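Local coordinates for protein aspartate aminotransferase (Leishmania major, PDB 4H51) that probably catalyses the pyridoxal-phosphate-dependent transfer of an amino group between L-aspartate and 2-oxoglutarate, working as a homodimer, at residues B[182-187]-B[191-196]; B[84-89]-B[296-301]. All coordinates share one frame; numbering follows the deposited sequence.

In the fold
Both contacts are buried and apolar, and neither has a hydrogen bond between its segments, but contact 1 lies inside one subunit while contact 2 borders the second. Contact 1 is local: only three residues separate its two segments, the end of helix 177-186 and strand 192-196, and an aromatic ring of the mixed sheet meets the helix beside it. Contact 2 joins segments more than 200 residues apart, a beta turn and the end of helix 287-299, through two isoleucines. Their centres lie about 30 Å apart and their nearest atoms about 14 Å, so they do not touch; along the chain, contact 1 falls between the two segments of contact 2.

Contact 1: B[182-187]-B[191-196]; sequences KDILAA and SVFILH
Phe193, on strand 192-196, presses the far end of its ring against the end of helix 177-186, where Ile184 in the last turn and Ala187 just beyond it receive it. CZ leads: it lies 3.9 Å from Ile184 CA and 4.0 Å from Ala187 CB, the methyl standing at the ring edge, near its plane. The neighbouring ring atom CE2 meets the Ile184 side chain through CG1, at 3.9 Å. With CG1 anti to the carbonyl carbon (chi1 -67°), it is this branch that meets the ring, at an oblique angle. Ala187, the first residue to leave helical geometry, also brings its CB within 3.9 Å of Ser191 OG; that hydroxyl is hydrogen-bonded to the carbonyl of Pro188, in the short link between the segments. The contact thus closes a short connection from a helix into a strand of the large mixed sheet of this aminotransferase fold. Helix 209-221 packs on the same pair, Met219 touching both Ile184 and Phe193. Within the sheet, strand 192-196 runs parallel between strands 140-144 and 225-230, and the Phe193 ring stacks with Tyr141 of the former while meeting His224, just before the latter, with planes at about 45°.

Contact 2: B[84-89]-B[296-301]; sequences LPISGY and SLIREE
Ile86 and Ile298 form a small apolar contact between a beta turn ahead of helix 90-101 and the C-terminal part of helix 287-299, at a buried place where the second subunit also packs. Pro85 to Gly88 make a type I turn, closed by the Gly88 N to Pro85 O hydrogen bond of 2.8 Å, and Ile86 at its second position has its CB directed at the helix. The gamma methyl groups touch: Ile86 CG2 is 3.7 Å from Ile298 CG2 and 3.8 Å from Ile298 CB. The two side chains lie alongside one another, pointing opposite ways, so that they meet through these methyls. In Ile298, CG2 stands anti to the backbone N while CG1 lies beside it (chi1 -67°), and both branches reach the turn's backbone: CG2 comes to 3.6 Å from Ile86 O and the terminal CD1 to 3.7 Å from the same oxygen. Along the other branch of Ile86, CD1 comes loosely to 4.3 Å from Arg299 CD, in the aliphatic part of the arginine. The guanidinium group has its partners elsewhere: NE forms a salt bridge with Asp30 of the second subunit, and NH1 a hydrogen bond with Thr303. Since Asp30 of that subunit also packs on Ile86, the contact fastens the turn to helix 287-299 right beside the interface of the homodimer. Ser87 adds a second tie to this helix, its OG hydrogen-bonded to Asp295. Within the subunit, strand 110-116 lies next to the contact, with Val113 touching both Ser87 and Ile298, and a backbone hydrogen bond joining Gln114 to Ser87; Leu124 of helix 117-129 packs against Ile298 as well.

Contact 1: B[182-187]-B[191-196]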
ATOM      1  N   LYS B 182       2.047 -36.588   1.581  1.00 18.04           N
ATOM      2  CA  LYS B 182       1.180 -37.171   0.575  1.00 19.20           C
ATOM      3  C   LYS B 182       0.653 -36.077  -0.363  1.00 17.78           C
ATOM      4  O   LYS B 182       0.688 -36.243  -1.557  1.00 17.24           O
ATOM      5  CB  LYS B 182       0.033 -37.892   1.262  1.00 21.36           C
ATOM      6  CG  LYS B 182      -0.956 -38.593   0.343  1.00 24.86           C
ATOM      7  CD  LYS B 182      -1.732 -39.646   1.146  1.00 27.82           C
ATOM      8  CE  LYS B 182      -3.167 -39.801   0.682  1.00 31.22           C
ATOM      9  NZ  LYS B 182      -3.204 -40.282  -0.727  1.00 33.81           N
ATOM     10  N   ASP B 183       0.153 -34.979   0.190  1.00 16.83           N
ATOM     11  CA  ASP B 183      -0.398 -33.924  -0.656  1.00 16.56           C
ATOM     12  C   ASP B 183       0.668 -33.186  -1.518  1.00 15.68           C
ATOM     13  O   ASP B 183       0.404 -32.793  -2.674  1.00 15.81           O
ATOM     14  CB  ASP B 183      -1.201 -32.942   0.211  1.00 17.33           C
ATOM     15  CG  ASP B 183      -2.526 -33.523   0.708  1.00 18.87           C
ATOM     16  OD1 ASP B 183      -2.933 -34.662   0.292  1.00 22.23           O
ATOM     17  OD2 ASP B 183      -3.136 -32.880   1.605  1.00 16.91           O
ATOM     18  N   ILE B 184       1.860 -32.982  -0.957  1.00 14.43           N
ATOM     19  CA  ILE B 184       2.992 -32.391  -1.700  1.00 13.84           C
ATOM     20  C   ILE B 184       3.299 -33.280  -2.893  1.00 14.37           C
ATOM     21  O   ILE B 184       3.515 -32.811  -3.968  1.00 13.88           O
ATOM     22  CB  ILE B 184       4.246 -32.215  -0.787  1.00 13.60           C
ATOM     23  CG1 ILE B 184       3.979 -31.166   0.296  1.00 12.94           C
ATOM     24  CG2 ILE B 184       5.514 -31.784  -1.569  1.00 13.46           C
ATOM     25  CD1 ILE B 184       4.980 -31.236   1.463  1.00 12.75           C
ATOM     26  N   LEU B 185       3.311 -34.587  -2.662  1.00 15.11           N
ATOM     27  CA  LEU B 185       3.662 -35.544  -3.709  1.00 15.82           C
ATOM     28  C   LEU B 185       2.518 -35.688  -4.748  1.00 16.54           C
ATOM     29  O   LEU B 185       2.769 -35.904  -5.944  1.00 17.30           O
ATOM     30  CB  LEU B 185       4.058 -36.896  -3.067  1.00 16.37           C
ATOM     31  CG  LEU B 185       5.490 -37.006  -2.477  1.00 16.34           C
ATOM     32  CD1 LEU B 185       5.675 -38.327  -1.730  1.00 17.14           C
ATOM     33  CD2 LEU B 185       6.472 -36.862  -3.619  1.00 16.97           C
ATOM     34  N   ALA B 186       1.271 -35.609  -4.284  1.00 16.39           N
ATOM     35  CA  ALA B 186       0.098 -35.813  -5.144  1.00 17.14           C
ATOM     36  C   ALA B 186      -0.145 -34.612  -6.072  1.00 16.85           C
ATOM     37  O   ALA B 186      -0.714 -34.735  -7.148  1.00 18.00           O
ATOM     38  CB  ALA B 186      -1.147 -36.107  -4.305  1.00 16.71           C
ATOM     39  N   ALA B 187       0.331 -33.453  -5.674  1.00 15.87           N
ATOM     40  CA  ALA B 187       0.263 -32.275  -6.510  1.00 15.58           C
ATOM     41  C   ALA B 187       1.057 -32.484  -7.773  1.00 16.06           C
ATOM     42  O   ALA B 187       2.095 -33.137  -7.777  1.00 15.51           O
ATOM     43  CB  ALA B 187       0.794 -31.085  -5.754  1.00 14.58           C
ATOM     44  N   SER B 191       3.820 -27.031  -8.903  1.00 13.87           N
ATOM     45  CA  SER B 191       2.777 -26.300  -8.209  1.00 13.54           C
ATOM     46  C   SER B 191       3.394 -25.250  -7.258  1.00 13.02           C
ATOM     47  O   SER B 191       4.617 -25.230  -7.032  1.00 14.23           O
ATOM     48  CB  SER B 191       1.896 -27.228  -7.412  1.00 13.62           C
ATOM     49  OG  SER B 191       1.244 -28.169  -8.246  1.00 14.76           O
ATOM     50  N   VAL B 192       2.573 -24.332  -6.770  1.00 11.84           N
ATOM     51  CA  VAL B 192       3.006 -23.330  -5.810  1.00 11.04           C
ATOM     52  C   VAL B 192       2.544 -23.691  -4.403  1.00 10.72           C
ATOM     53  O   VAL B 192       1.369 -24.030  -4.227  1.00 11.06           O
ATOM     54  CB  VAL B 192       2.455 -21.960  -6.164  1.00 10.56           C
ATOM     55  CG1 VAL B 192       3.042 -20.919  -5.190  1.00  9.92           C
ATOM     56  CG2 VAL B 192       2.826 -21.585  -7.590  1.00 10.53           C
ATOM     57  N   PHE B 193       3.446 -23.649  -3.417  1.00 10.26           N
ATOM     58  CA  PHE B 193       3.090 -23.917  -2.027  1.00 10.10           C
ATOM     59  C   PHE B 193       3.408 -22.713  -1.174  1.00 10.13           C
ATOM     60  O   PHE B 193       4.579 -22.290  -1.104  1.00 10.08           O
ATOM     61  CB  PHE B 193       3.843 -25.110  -1.478  1.00 10.37           C
ATOM     62  CG  PHE B 193       3.270 -26.416  -1.909  1.00 10.44           C
ATOM     63  CD1 PHE B 193       3.446 -26.862  -3.218  1.00 10.62           C
ATOM     64  CD2 PHE B 193       2.473 -27.144  -1.061  1.00 10.35           C
ATOM     65  CE1 PHE B 193       2.887 -28.052  -3.628  1.00 11.04           C
ATOM     66  CE2 PHE B 193       1.913 -28.320  -1.477  1.00 10.80           C
ATOM     67  CZ  PHE B 193       2.098 -28.762  -2.786  1.00 11.16           C
ATOM     68  N   ILE B 194       2.378 -22.189  -0.504  1.00  9.93           N
ATOM     69  CA  ILE B 194       2.561 -21.160   0.538  1.00  9.54           C
ATOM     70  C   ILE B 194       2.776 -21.863   1.876  1.00  9.20           C
ATOM     71  O   ILE B 194       1.880 -22.512   2.395  1.00  9.32           O
ATOM     72  CB  ILE B 194       1.400 -20.181   0.560  1.00  9.28           C
ATOM     73  CG1 ILE B 194       1.302 -19.463  -0.792  1.00  9.87           C
ATOM     74  CG2 ILE B 194       1.538 -19.182   1.723  1.00  9.50           C
ATOM     75  CD1 ILE B 194       0.231 -18.387  -0.856  1.00 10.05           C
ATOM     76  N   LEU B 195       3.991 -21.694   2.409  1.00  9.09           N
ATOM     77  CA  LEU B 195       4.450 -22.225   3.688  1.00  8.82           C
ATOM     78  C   LEU B 195       4.681 -21.149   4.732  1.00  8.70           C
ATOM     79  O   LEU B 195       5.274 -20.139   4.456  1.00  8.36           O
ATOM     80  CB  LEU B 195       5.741 -22.967   3.462  1.00  9.03           C
ATOM     81  CG  LEU B 195       5.692 -24.067   2.370  1.00  9.36           C
ATOM     82  CD1 LEU B 195       7.087 -24.628   2.258  1.00  9.46           C
ATOM     83  CD2 LEU B 195       4.647 -25.178   2.721  1.00  9.60           C
ATOM     84  N   HIS B 196       4.224 -21.384   5.968  1.00  9.08           N
ATOM     85  CA  HIS B 196       4.519 -20.486   7.060  1.00  9.21           C
ATOM     86  C   HIS B 196       5.897 -20.789   7.536  1.00  9.79           C
ATOM     87  O   HIS B 196       6.171 -21.935   7.970  1.00  9.75           O
ATOM     88  CB  HIS B 196       3.544 -20.698   8.221  1.00  9.26           C
ATOM     89  CG  HIS B 196       2.084 -20.460   7.870  1.00  9.19           C
ATOM     90  ND1 HIS B 196       1.323 -19.534   8.507  1.00  9.38           N
ATOM     91  CD2 HIS B 196       1.273 -21.035   6.920  1.00  9.45           C
ATOM     92  CE1 HIS B 196       0.068 -19.574   8.001  1.00  9.60           C
ATOM     93  NE2 HIS B 196       0.038 -20.471   7.024  1.00  9.12           N
TER

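Contact 2: B[84-89]-B[296-301]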
ATOM      1  N   LEU B  84      10.033   7.773  -2.320  1.00 11.64           N
ATOM      2  CA  LEU B  84      10.990   6.687  -2.401  1.00 11.46           C
ATOM      3  C   LEU B  84      10.966   6.176  -3.867  1.00 11.47           C
ATOM      4  O   LEU B  84       9.995   6.372  -4.550  1.00 11.45           O
ATOM      5  CB  LEU B  84      10.578   5.554  -1.483  1.00 10.85           C
ATOM      6  CG  LEU B  84      10.681   5.771   0.060  1.00 10.62           C
ATOM      7  CD1 LEU B  84      10.250   4.518   0.798  1.00  9.85           C
ATOM      8  CD2 LEU B  84      12.082   6.160   0.495  1.00 11.12           C
ATOM      9  N   PRO B  85      12.028   5.480  -4.322  1.00 11.59           N
ATOM     10  CA  PRO B  85      11.957   4.692  -5.536  1.00 11.71           C
ATOM     11  C   PRO B  85      10.771   3.737  -5.513  1.00 10.92           C
ATOM     12  O   PRO B  85      10.248   3.369  -4.450  1.00 10.15           O
ATOM     13  CB  PRO B  85      13.275   3.897  -5.520  1.00 11.86           C
ATOM     14  CG  PRO B  85      14.232   4.808  -4.782  1.00 12.27           C
ATOM     15  CD  PRO B  85      13.349   5.335  -3.673  1.00 12.15           C
ATOM     16  N   ILE B  86      10.333   3.300  -6.683  1.00 11.13           N
ATOM     17  CA  ILE B  86       9.202   2.381  -6.757  1.00 10.88           C
ATOM     18  C   ILE B  86       9.440   1.112  -5.886  1.00 10.92           C
ATOM     19  O   ILE B  86       8.549   0.617  -5.167  1.00 10.04           O
ATOM     20  CB  ILE B  86       8.917   2.021  -8.253  1.00 11.40           C
ATOM     21  CG1 ILE B  86       8.325   3.230  -9.016  1.00 11.59           C
ATOM     22  CG2 ILE B  86       7.974   0.824  -8.389  1.00 11.22           C
ATOM     23  CD1 ILE B  86       8.545   3.178 -10.535  1.00 11.79           C
ATOM     24  N   SER B  87      10.669   0.605  -5.920  1.00 11.16           N
ATOM     25  CA  SER B  87      11.011  -0.571  -5.143  1.00 11.71           C
ATOM     26  C   SER B  87      11.075  -0.275  -3.642  1.00 11.23           C
ATOM     27  O   SER B  87      11.080  -1.189  -2.840  1.00 10.71           O
ATOM     28  CB  SER B  87      12.377  -1.090  -5.552  1.00 12.60           C
ATOM     29  OG  SER B  87      12.421  -1.472  -6.900  1.00 14.73           O
ATOM     30  N   GLY B  88      11.138   0.997  -3.267  1.00 11.47           N
ATOM     31  CA  GLY B  88      11.243   1.348  -1.847  1.00 11.20           C
ATOM     32  C   GLY B  88      12.640   1.741  -1.404  1.00 11.72           C
ATOM     33  O   GLY B  88      13.510   2.062  -2.226  1.00 10.90           O
ATOM     34  N   TYR B  89      12.825   1.764  -0.085  1.00 12.12           N
ATOM     35  CA  TYR B  89      14.009   2.345   0.525  1.00 12.97           C
ATOM     36  C   TYR B  89      15.081   1.251   0.600  1.00 13.61           C
ATOM     37  O   TYR B  89      14.978   0.327   1.418  1.00 13.06           O
ATOM     38  CB  TYR B  89      13.691   2.909   1.910  1.00 13.59           C
ATOM     39  CG  TYR B  89      14.840   3.654   2.597  1.00 14.85           C
ATOM     40  CD1 TYR B  89      15.552   4.653   1.928  1.00 15.45           C
ATOM     41  CD2 TYR B  89      15.222   3.336   3.896  1.00 15.44           C
ATOM     42  CE1 TYR B  89      16.606   5.315   2.534  1.00 16.75           C
ATOM     43  CE2 TYR B  89      16.269   3.995   4.514  1.00 16.58           C
ATOM     44  CZ  TYR B  89      16.956   4.972   3.833  1.00 17.06           C
ATOM     45  OH  TYR B  89      17.997   5.646   4.446  1.00 19.24           O
ATOM     46  N   SER B 296       6.789  -2.938 -12.011  1.00 13.83           N
ATOM     47  CA  SER B 296       5.647  -2.661 -12.849  1.00 14.74           C
ATOM     48  C   SER B 296       4.374  -2.909 -12.053  1.00 13.55           C
ATOM     49  O   SER B 296       3.445  -2.121 -12.173  1.00 13.86           O
ATOM     50  CB  SER B 296       5.630  -3.417 -14.202  1.00 15.76           C
ATOM     51  OG  SER B 296       5.515  -4.827 -13.984  1.00 17.98           O
ATOM     52  N   LEU B 297       4.361  -3.951 -11.210  1.00 12.93           N
ATOM     53  CA  LEU B 297       3.154  -4.305 -10.444  1.00 12.32           C
ATOM     54  C   LEU B 297       2.914  -3.263  -9.376  1.00 12.05           C
ATOM     55  O   LEU B 297       1.761  -2.827  -9.127  1.00 12.61           O
ATOM     56  CB  LEU B 297       3.261  -5.725  -9.852  1.00 12.10           C
ATOM     57  CG  LEU B 297       3.242  -6.898 -10.866  1.00 12.19           C
ATOM     58  CD1 LEU B 297       3.766  -8.163 -10.253  1.00 11.53           C
ATOM     59  CD2 LEU B 297       1.860  -7.108 -11.481  1.00 12.52           C
ATOM     60  N   ILE B 298       3.996  -2.834  -8.746  1.00 11.50           N
ATOM     61  CA  ILE B 298       3.901  -1.805  -7.707  1.00 11.11           C
ATOM     62  C   ILE B 298       3.382  -0.486  -8.292  1.00 11.84           C
ATOM     63  O   ILE B 298       2.427   0.126  -7.786  1.00 11.14           O
ATOM     64  CB  ILE B 298       5.278  -1.555  -7.066  1.00 10.76           C
ATOM     65  CG1 ILE B 298       5.739  -2.795  -6.274  1.00 10.28           C
ATOM     66  CG2 ILE B 298       5.247  -0.291  -6.194  1.00 10.32           C
ATOM     67  CD1 ILE B 298       7.218  -2.784  -5.942  1.00  9.65           C
ATOM     68  N   ARG B 299       4.022  -0.032  -9.367  1.00 12.48           N
ATOM     69  CA  ARG B 299       3.684   1.263  -9.974  1.00 13.28           C
ATOM     70  C   ARG B 299       2.216   1.345 -10.383  1.00 13.58           C
ATOM     71  O   ARG B 299       1.584   2.405 -10.259  1.00 13.56           O
ATOM     72  CB  ARG B 299       4.540   1.481 -11.215  1.00 13.69           C
ATOM     73  CG  ARG B 299       4.328   2.763 -11.988  1.00 14.32           C
ATOM     74  CD  ARG B 299       4.395   4.039 -11.160  1.00 14.53           C
ATOM     75  NE  ARG B 299       4.755   5.173 -12.003  1.00 14.87           N
ATOM     76  CZ  ARG B 299       4.477   6.462 -11.757  1.00 15.49           C
ATOM     77  NH1 ARG B 299       3.778   6.852 -10.701  1.00 15.43           N
ATOM     78  NH2 ARG B 299       4.914   7.395 -12.590  1.00 15.55           N
ATOM     79  N   GLU B 300       1.667   0.236 -10.844  1.00 14.25           N
ATOM     80  CA  GLU B 300       0.290   0.261 -11.339  1.00 15.20           C
ATOM     81  C   GLU B 300      -0.745   0.172 -10.204  1.00 14.69           C
ATOM     82  O   GLU B 300      -1.964   0.275 -10.440  1.00 14.27           O
ATOM     83  CB  GLU B 300       0.105  -0.751 -12.467  1.00 16.33           C
ATOM     84  CG  GLU B 300      -0.057  -2.157 -12.032  1.00 16.44           C
ATOM     85  CD  GLU B 300       0.253  -3.212 -13.109  1.00 17.65           C
ATOM     86  OE1 GLU B 300       0.098  -4.354 -12.756  1.00 17.11           O
ATOM     87  OE2 GLU B 300       0.647  -2.917 -14.264  1.00 22.48           O
ATOM     88  N   GLU B 301      -0.250  -0.027  -8.984  1.00 14.58           N
ATOM     89  CA  GLU B 301      -1.091  -0.152  -7.788  1.00 15.24           C
ATOM     90  C   GLU B 301      -0.994   1.076  -6.867  1.00 12.79           C
ATOM     91  O   GLU B 301      -1.984   1.625  -6.501  1.00 12.05           O
ATOM     92  CB  GLU B 301      -0.724  -1.382  -7.000  1.00 17.88           C
ATOM     93  CG  GLU B 301      -1.147  -2.698  -7.675  1.00 22.42           C
ATOM     94  CD  GLU B 301      -0.567  -3.971  -7.020  1.00 29.40           C
ATOM     95  OE1 GLU B 301       0.274  -3.878  -6.085  1.00 32.06           O
ATOM     96  OE2 GLU B 301      -0.916  -5.116  -7.468  1.00 37.27           O
TER